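Local coordinates for carbohydrate kinase, FGGY (Novosphingobium aromaticivorans, PDB 3H6E), which probably acts as a sugar kinase of the FGGY family, transferring a phosphoryl group to a carbohydrate substrate, at residues Gly335-Pro340 with Asn462-Glu467; Gly300-Glu305 with Thr341-Phe346. All blocks are in the same frame, centred on the assembly; numbering follows the deposited sequence.

In the fold
The chain runs through its N-terminal part first and reaches both contacts in the C-terminal half of this actin-like ATPase-fold kinase. Strand 292-298 of the seven-stranded sheet leads into helix 300-308; interaction 2 then closes a loop of 35 residues, with helices 321-326 and 328-333 inside it, when 341-346 returns to that helix. Segment 335-340 runs directly into 341-346, but meets its own partner, 462-467 of helix 457-468, only after 121 intervening residues. The two closures therefore cross rather than nest, with centres 16 Å apart. Tyr373 of helix 363-384 touches Pro340 in one and Thr341 and Leu342 in the other. Interaction 1 thus ties the C-terminal helix to the two-stranded sheet of 337-339 and 355-357, interaction 2 the loop after 337-339 to helix 300-308.

Interaction 1: Gly335-Pro340 with Asn462-Glu467; sequences GRMILP and NRWQAE
The indole of Trp464 presents its edge to Ile338 O and to the selenium of Met337, a selenomethionine, while Pro340 CG and Leu339 CD2 approach it obliquely. This packs helix 457-468 beside strand 337-339, which forms a two-stranded antiparallel sheet with 355-357; the segment axes come within 9.3 Å at 27°. Trp464 CG stands anti to its backbone nitrogen (chi1 -175°), which carries the ring across to the strand, where Trp464 NE1 donates to Ile338 O at 2.8 Å through a noticeably bent N-H...O line. The acceptor lies almost in the indole plane, although the donor is tilted from the carbonyl plane. A Met-aromatic contact lies close by: Met337 SE is 5.1 Å from the centroid of the five-membered ring of Trp464 and 88° off its normal, confirming an edge approach. Beyond the segments, Leu376 and Val377 of helix 363-384 and Tyr349 also touch the Trp464 side chain. At the benzene end, Pro340 CG rests 3.6 Å from Trp464 CZ2. A phenylalanine here would probably leave Ile338 O without its indole donor and open a gap beside Pro340. On the more exposed flank, the extended Met337 chain brings its CE 3.3 Å from Glu467 CG.

Interaction 2: Gly300-Glu305 with Thr341-Phe346; sequences GGREIE and TLMRGF
Glu303 reaches from helix 300-308 to the backbone of Leu342, and its buried carboxylate is the tight centre of the contact. Leu342 N donates to OE1 of Glu303 at 2.9 Å with an N-H...O angle of 157°, coming from above the carboxylate plane, 52° out of it. The same oxygen is hydrogen-bonded by Tyr373 OH of helix 363-384, so it has two hydrogen-bond partners; a third approach, from Thr341 OG1, is long and weak. Glu303 reaches this place because its chain is extended beyond CG (chi2 -163°). Its aliphatic part packs too: Glu303 CB lies 3.8 Å from Leu342 CB. Glu303 OE2 accepts from a water at 2.9 Å; that water reaches Phe346 O only weakly.

Toward solvent the contact thins. Arg302 is exposed, and its chain, bent at chi2 and chi3, crosses the selenomethionine Met343 with Arg302 CG 3.6 Å from Met343 CG, a contact between methylene groups. Arg302 NH1 comes obliquely to within 3.9 Å of Met343 SE, with no hydrogen bond between them.

The loop itself starts with a cis peptide bond before Thr341. Thr341 OG1 accepts from Met343 N at 3.2 Å, closing an ST turn, and a type II beta turn from Met343 to Phe346 follows, with Gly345 at a positive phi; the helix glutamate thus grips the backbone of an ST turn leading into a beta turn.

Interaction 1: Gly335-Pro340 with Asn462-Glu467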
ATOM      1  N   GLY A 335      29.682  19.024   4.831  1.00 51.22           N
ATOM      2  CA  GLY A 335      28.487  19.531   4.183  1.00 49.90           C
ATOM      3  C   GLY A 335      28.226  18.875   2.841  1.00 49.50           C
ATOM      4  O   GLY A 335      27.625  19.477   1.951  1.00 46.30           O
ATOM      5  N   ARG A 336      28.682  17.633   2.696  1.00 50.95           N
ATOM      6  CA  ARG A 336      28.450  16.871   1.474  1.00 49.18           C
ATOM      7  C   ARG A 336      26.997  16.419   1.425  1.00 46.65           C
ATOM      8  O   ARG A 336      26.578  15.591   2.235  1.00 47.02           O
ATOM      9  CB  ARG A 336      29.362  15.645   1.417  1.00 46.44           C
ATOM     10  CG  ARG A 336      30.844  15.931   1.582  1.00 48.16           C
ATOM     11  CD  ARG A 336      31.665  14.737   1.107  1.00 48.74           C
ATOM     12  NE  ARG A 336      33.000  14.707   1.695  1.00 52.75           N
ATOM     13  CZ  ARG A 336      34.014  15.455   1.277  1.00 53.32           C
ATOM     14  NH1 ARG A 336      33.839  16.298   0.269  1.00 49.11           N
ATOM     15  NH2 ARG A 336      35.198  15.364   1.870  1.00 49.42           N
HETATM   16  N   MSE A 337      26.226  16.947   0.479  1.00 44.40           N
HETATM   17  CA  MSE A 337      24.801  16.629   0.441  1.00 45.10           C
HETATM   18  C   MSE A 337      24.139  16.680  -0.943  1.00 41.55           C
HETATM   19  O   MSE A 337      24.749  17.098  -1.930  1.00 39.23           O
HETATM   20  CB  MSE A 337      24.051  17.533   1.412  1.00 44.27           C
HETATM   21  CG  MSE A 337      24.018  18.978   0.982  1.00 45.77           C
HETATM   22 SE   MSE A 337      23.351  20.123   2.400  1.00 63.35          SE
HETATM   23  CE  MSE A 337      22.695  21.582   1.288  1.00 45.91           C
ATOM     24  N   ILE A 338      22.877  16.252  -0.980  1.00 41.91           N
ATOM     25  CA  ILE A 338      22.098  16.124  -2.212  1.00 36.31           C
ATOM     26  C   ILE A 338      20.819  16.942  -2.129  1.00 34.60           C
ATOM     27  O   ILE A 338      20.089  16.854  -1.145  1.00 35.87           O
ATOM     28  CB  ILE A 338      21.673  14.660  -2.437  1.00 34.09           C
ATOM     29  CG1 ILE A 338      22.886  13.730  -2.410  1.00 34.47           C
ATOM     30  CG2 ILE A 338      20.882  14.519  -3.736  1.00 33.94           C
ATOM     31  CD1 ILE A 338      22.526  12.267  -2.205  1.00 34.55           C
ATOM     32  N   LEU A 339      20.532  17.721  -3.165  1.00 35.95           N
ATOM     33  CA  LEU A 339      19.298  18.499  -3.212  1.00 34.41           C
ATOM     34  C   LEU A 339      18.241  17.827  -4.096  1.00 35.40           C
ATOM     35  O   LEU A 339      18.559  17.302  -5.160  1.00 35.79           O
ATOM     36  CB  LEU A 339      19.582  19.916  -3.706  1.00 34.72           C
ATOM     37  CG  LEU A 339      20.732  20.653  -3.016  1.00 36.29           C
ATOM     38  CD1 LEU A 339      20.780  22.097  -3.473  1.00 39.12           C
ATOM     39  CD2 LEU A 339      20.605  20.581  -1.505  1.00 38.31           C
ATOM     40  N   PRO A 340      16.977  17.836  -3.641  1.00 35.49           N
ATOM     41  CA  PRO A 340      15.822  17.293  -4.370  1.00 35.63           C
ATOM     42  C   PRO A 340      15.554  18.090  -5.642  1.00 35.52           C
ATOM     43  O   PRO A 340      15.859  19.280  -5.668  1.00 36.24           O
ATOM     44  CB  PRO A 340      14.660  17.495  -3.389  1.00 34.44           C
ATOM     45  CG  PRO A 340      15.299  17.658  -2.050  1.00 36.08           C
ATOM     46  CD  PRO A 340      16.598  18.352  -2.316  1.00 36.31           C
ATOM     47  N   ASN A 462      19.873  21.964   8.682  1.00 50.03           N
ATOM     48  CA  ASN A 462      19.728  23.410   8.583  1.00 50.43           C
ATOM     49  C   ASN A 462      20.321  23.931   7.278  1.00 48.75           C
ATOM     50  O   ASN A 462      19.669  24.681   6.547  1.00 47.39           O
ATOM     51  CB  ASN A 462      20.360  24.105   9.790  1.00 49.82           C
ATOM     52  CG  ASN A 462      19.504  23.993  11.036  1.00 50.38           C
ATOM     53  OD1 ASN A 462      18.281  24.114  10.971  1.00 48.97           O
ATOM     54  ND2 ASN A 462      20.142  23.767  12.179  1.00 50.52           N
ATOM     55  N   ARG A 463      21.554  23.521   6.986  1.00 48.93           N
ATOM     56  CA  ARG A 463      22.177  23.858   5.710  1.00 49.86           C
ATOM     57  C   ARG A 463      21.342  23.329   4.545  1.00 48.38           C
ATOM     58  O   ARG A 463      20.974  24.083   3.644  1.00 47.12           O
ATOM     59  CB  ARG A 463      23.613  23.323   5.635  1.00 50.50           C
ATOM     60  CG  ARG A 463      24.671  24.358   5.996  1.00 55.39           C
ATOM     61  CD  ARG A 463      25.051  24.313   7.470  1.00 54.95           C
ATOM     62  NE  ARG A 463      26.452  23.940   7.671  1.00 56.46           N
ATOM     63  CZ  ARG A 463      26.896  22.691   7.790  1.00 57.60           C
ATOM     64  NH1 ARG A 463      26.056  21.664   7.727  1.00 54.04           N
ATOM     65  NH2 ARG A 463      28.191  22.467   7.973  1.00 60.47           N
ATOM     66  N   TRP A 464      21.042  22.034   4.579  1.00 47.89           N
ATOM     67  CA  TRP A 464      20.223  21.398   3.548  1.00 47.51           C
ATOM     68  C   TRP A 464      18.941  22.185   3.285  1.00 45.28           C
ATOM     69  O   TRP A 464      18.682  22.609   2.158  1.00 44.04           O
ATOM     70  CB  TRP A 464      19.891  19.955   3.946  1.00 45.90           C
ATOM     71  CG  TRP A 464      19.149  19.176   2.896  1.00 42.58           C
ATOM     72  CD1 TRP A 464      19.667  18.644   1.748  1.00 41.20           C
ATOM     73  CD2 TRP A 464      17.759  18.824   2.907  1.00 40.48           C
ATOM     74  NE1 TRP A 464      18.684  17.994   1.041  1.00 37.15           N
ATOM     75  CE2 TRP A 464      17.504  18.089   1.730  1.00 37.45           C
ATOM     76  CE3 TRP A 464      16.704  19.066   3.794  1.00 40.30           C
ATOM     77  CZ2 TRP A 464      16.239  17.592   1.419  1.00 35.53           C
ATOM     78  CZ3 TRP A 464      15.446  18.575   3.479  1.00 36.93           C
ATOM     79  CH2 TRP A 464      15.226  17.846   2.302  1.00 35.23           C
ATOM     80  N   GLN A 465      18.145  22.378   4.332  1.00 46.53           N
ATOM     81  CA  GLN A 465      16.886  23.106   4.216  1.00 47.67           C
ATOM     82  C   GLN A 465      17.087  24.489   3.605  1.00 47.95           C
ATOM     83  O   GLN A 465      16.412  24.854   2.639  1.00 45.00           O
ATOM     84  CB  GLN A 465      16.198  23.213   5.579  1.00 46.89           C
ATOM     85  CG  GLN A 465      15.483  21.941   6.003  1.00 47.54           C
ATOM     86  CD  GLN A 465      14.804  22.077   7.351  1.00 52.12           C
ATOM     87  OE1 GLN A 465      14.255  21.111   7.884  1.00 49.65           O
ATOM     88  NE2 GLN A 465      14.843  23.282   7.913  1.00 52.46           N
ATOM     89  N   ALA A 466      18.021  25.252   4.168  1.00 48.05           N
ATOM     90  CA  ALA A 466      18.340  26.576   3.647  1.00 48.43           C
ATOM     91  C   ALA A 466      18.634  26.509   2.149  1.00 48.38           C
ATOM     92  O   ALA A 466      18.028  27.229   1.353  1.00 49.11           O
ATOM     93  CB  ALA A 466      19.520  27.172   4.399  1.00 46.95           C
ATOM     94  N   GLU A 467      19.560  25.632   1.775  1.00 46.44           N
ATOM     95  CA  GLU A 467      19.926  25.447   0.375  1.00 47.77           C
ATOM     96  C   GLU A 467      18.722  25.156  -0.516  1.00 47.94           C
ATOM     97  O   GLU A 467      18.573  25.759  -1.579  1.00 49.23           O
ATOM     98  CB  GLU A 467      20.965  24.335   0.237  1.00 47.17           C
ATOM     99  CG  GLU A 467      22.371  24.763   0.615  1.00 48.38           C
ATOM    100  CD  GLU A 467      23.016  25.630  -0.446  1.00 48.30           C
ATOM    101  OE1 GLU A 467      22.910  25.286  -1.644  1.00 46.38           O
ATOM    102  OE2 GLU A 467      23.632  26.653  -0.083  1.00 48.78           O
TER

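Interaction 2: Gly300-Glu305 with Thr341-Phe346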
ATOM      1  N   GLY A 300      11.421   7.433  -3.135  1.00 24.28           N
ATOM      2  CA  GLY A 300      12.705   7.314  -2.476  1.00 26.52           C
ATOM      3  C   GLY A 300      13.648   6.321  -3.116  1.00 28.13           C
ATOM      4  O   GLY A 300      14.749   6.685  -3.520  1.00 30.39           O
ATOM      5  N   GLY A 301      13.220   5.066  -3.207  1.00 28.31           N
ATOM      6  CA  GLY A 301      14.062   4.005  -3.733  1.00 27.74           C
ATOM      7  C   GLY A 301      14.573   4.269  -5.135  1.00 28.99           C
ATOM      8  O   GLY A 301      15.672   3.845  -5.494  1.00 30.49           O
ATOM      9  N   ARG A 302      13.777   4.971  -5.931  1.00 29.26           N
ATOM     10  CA  ARG A 302      14.143   5.269  -7.308  1.00 29.94           C
ATOM     11  C   ARG A 302      15.269   6.296  -7.374  1.00 31.88           C
ATOM     12  O   ARG A 302      16.156   6.210  -8.225  1.00 31.02           O
ATOM     13  CB  ARG A 302      12.927   5.777  -8.083  1.00 30.50           C
ATOM     14  CG  ARG A 302      13.275   6.455  -9.395  1.00 31.11           C
ATOM     15  CD  ARG A 302      13.896   5.480 -10.379  1.00 33.48           C
ATOM     16  NE  ARG A 302      12.940   4.472 -10.831  1.00 35.28           N
ATOM     17  CZ  ARG A 302      12.145   4.619 -11.888  1.00 35.29           C
ATOM     18  NH1 ARG A 302      12.192   5.734 -12.609  1.00 32.32           N
ATOM     19  NH2 ARG A 302      11.307   3.648 -12.228  1.00 29.19           N
ATOM     20  N   GLU A 303      15.231   7.269  -6.470  1.00 31.13           N
ATOM     21  CA  GLU A 303      16.244   8.318  -6.450  1.00 31.32           C
ATOM     22  C   GLU A 303      17.570   7.766  -5.945  1.00 31.29           C
ATOM     23  O   GLU A 303      18.625   8.014  -6.528  1.00 31.90           O
ATOM     24  CB  GLU A 303      15.782   9.487  -5.585  1.00 31.15           C
ATOM     25  CG  GLU A 303      14.339   9.899  -5.848  1.00 31.93           C
ATOM     26  CD  GLU A 303      14.016  11.276  -5.307  1.00 29.67           C
ATOM     27  OE1 GLU A 303      14.866  12.180  -5.443  1.00 29.77           O
ATOM     28  OE2 GLU A 303      12.912  11.457  -4.752  1.00 28.65           O
ATOM     29  N   ILE A 304      17.506   7.008  -4.859  1.00 30.80           N
ATOM     30  CA  ILE A 304      18.686   6.347  -4.330  1.00 31.74           C
ATOM     31  C   ILE A 304      19.375   5.516  -5.417  1.00 32.28           C
ATOM     32  O   ILE A 304      20.596   5.573  -5.571  1.00 30.96           O
ATOM     33  CB  ILE A 304      18.330   5.457  -3.125  1.00 30.93           C
ATOM     34  CG1 ILE A 304      17.902   6.326  -1.936  1.00 32.68           C
ATOM     35  CG2 ILE A 304      19.505   4.570  -2.756  1.00 29.75           C
ATOM     36  CD1 ILE A 304      17.571   5.546  -0.670  1.00 30.04           C
ATOM     37  N   GLU A 305      18.582   4.763  -6.175  1.00 30.54           N
ATOM     38  CA  GLU A 305      19.112   3.898  -7.224  1.00 30.66           C
ATOM     39  C   GLU A 305      19.775   4.703  -8.336  1.00 32.01           C
ATOM     40  O   GLU A 305      20.744   4.252  -8.944  1.00 30.58           O
ATOM     41  CB  GLU A 305      18.011   3.022  -7.816  1.00 31.30           C
ATOM     42  CG  GLU A 305      18.539   1.874  -8.660  1.00 31.96           C
ATOM     43  CD  GLU A 305      17.567   1.448  -9.742  1.00 34.23           C
ATOM     44  OE1 GLU A 305      16.976   0.356  -9.612  1.00 31.09           O
ATOM     45  OE2 GLU A 305      17.393   2.214 -10.720  1.00 36.50           O
ATOM     46  N   THR A 341      14.984  17.462  -6.668  1.00 34.48           N
ATOM     47  CA  THR A 341      14.586  16.061  -6.618  1.00 33.75           C
ATOM     48  C   THR A 341      15.167  15.300  -7.804  1.00 33.20           C
ATOM     49  O   THR A 341      15.532  15.896  -8.819  1.00 32.20           O
ATOM     50  CB  THR A 341      13.050  15.912  -6.672  1.00 32.53           C
ATOM     51  OG1 THR A 341      12.693  14.534  -6.504  1.00 31.14           O
ATOM     52  CG2 THR A 341      12.515  16.401  -8.006  1.00 30.93           C
ATOM     53  N   LEU A 342      15.235  13.979  -7.680  1.00 32.53           N
ATOM     54  CA  LEU A 342      15.732  13.138  -8.764  1.00 32.47           C
ATOM     55  C   LEU A 342      14.594  12.477  -9.546  1.00 31.83           C
ATOM     56  O   LEU A 342      14.837  11.730 -10.490  1.00 30.36           O
ATOM     57  CB  LEU A 342      16.716  12.089  -8.235  1.00 28.88           C
ATOM     58  CG  LEU A 342      17.994  12.662  -7.617  1.00 33.11           C
ATOM     59  CD1 LEU A 342      17.806  12.917  -6.124  1.00 32.06           C
ATOM     60  CD2 LEU A 342      19.181  11.738  -7.857  1.00 32.66           C
HETATM   61  N   MSE A 343      13.358  12.762  -9.141  1.00 33.32           N
HETATM   62  CA  MSE A 343      12.171  12.294  -9.856  1.00 32.91           C
HETATM   63  C   MSE A 343      11.170  13.419 -10.103  1.00 32.16           C
HETATM   64  O   MSE A 343      10.134  13.486  -9.438  1.00 29.67           O
HETATM   65  CB  MSE A 343      11.473  11.171  -9.086  1.00 32.79           C
HETATM   66  CG  MSE A 343      11.940   9.773  -9.439  1.00 36.59           C
HETATM   67 SE   MSE A 343      12.066   9.427 -11.361  1.00 60.07          SE
HETATM   68  CE  MSE A 343      10.245   9.802 -11.934  1.00 33.57           C
ATOM     69  N   ARG A 344      11.482  14.288 -11.064  1.00 33.16           N
ATOM     70  CA  ARG A 344      10.610  15.406 -11.425  1.00 32.10           C
ATOM     71  C   ARG A 344       9.140  15.011 -11.407  1.00 31.80           C
ATOM     72  O   ARG A 344       8.752  14.026 -12.031  1.00 32.90           O
ATOM     73  CB  ARG A 344      10.966  15.942 -12.813  1.00 32.78           C
ATOM     74  CG  ARG A 344      12.143  16.887 -12.840  1.00 36.77           C
ATOM     75  CD  ARG A 344      11.757  18.272 -12.359  1.00 37.68           C
ATOM     76  NE  ARG A 344      10.971  19.007 -13.347  1.00 37.71           N
ATOM     77  CZ  ARG A 344      10.769  20.321 -13.299  1.00 39.56           C
ATOM     78  NH1 ARG A 344      11.300  21.037 -12.317  1.00 34.85           N
ATOM     79  NH2 ARG A 344      10.042  20.924 -14.228  1.00 41.06           N
ATOM     80  N   GLY A 345       8.329  15.783 -10.691  1.00 29.79           N
ATOM     81  CA  GLY A 345       6.897  15.554 -10.657  1.00 30.08           C
ATOM     82  C   GLY A 345       6.408  14.648  -9.540  1.00 30.64           C
ATOM     83  O   GLY A 345       5.216  14.373  -9.443  1.00 30.29           O
ATOM     84  N   PHE A 346       7.317  14.189  -8.687  1.00 29.20           N
ATOM     85  CA  PHE A 346       6.948  13.252  -7.633  1.00 27.37           C
ATOM     86  C   PHE A 346       7.493  13.672  -6.276  1.00 30.17           C
ATOM     87  O   PHE A 346       8.581  14.245  -6.178  1.00 29.84           O
ATOM     88  CB  PHE A 346       7.441  11.845  -7.976  1.00 27.55           C
ATOM     89  CG  PHE A 346       6.880  11.305  -9.259  1.00 28.87           C
ATOM     90  CD1 PHE A 346       5.738  10.519  -9.254  1.00 31.17           C
ATOM     91  CD2 PHE A 346       7.488  11.588 -10.468  1.00 28.97           C
ATOM     92  CE1 PHE A 346       5.218  10.021 -10.433  1.00 29.42           C
ATOM     93  CE2 PHE A 346       6.974  11.095 -11.651  1.00 30.42           C
ATOM     94  CZ  PHE A 346       5.835  10.309 -11.631  1.00 31.34           C
TER
HETATM   95  O   HOH W   1      10.084  11.507  -5.555  1.00 26.48           O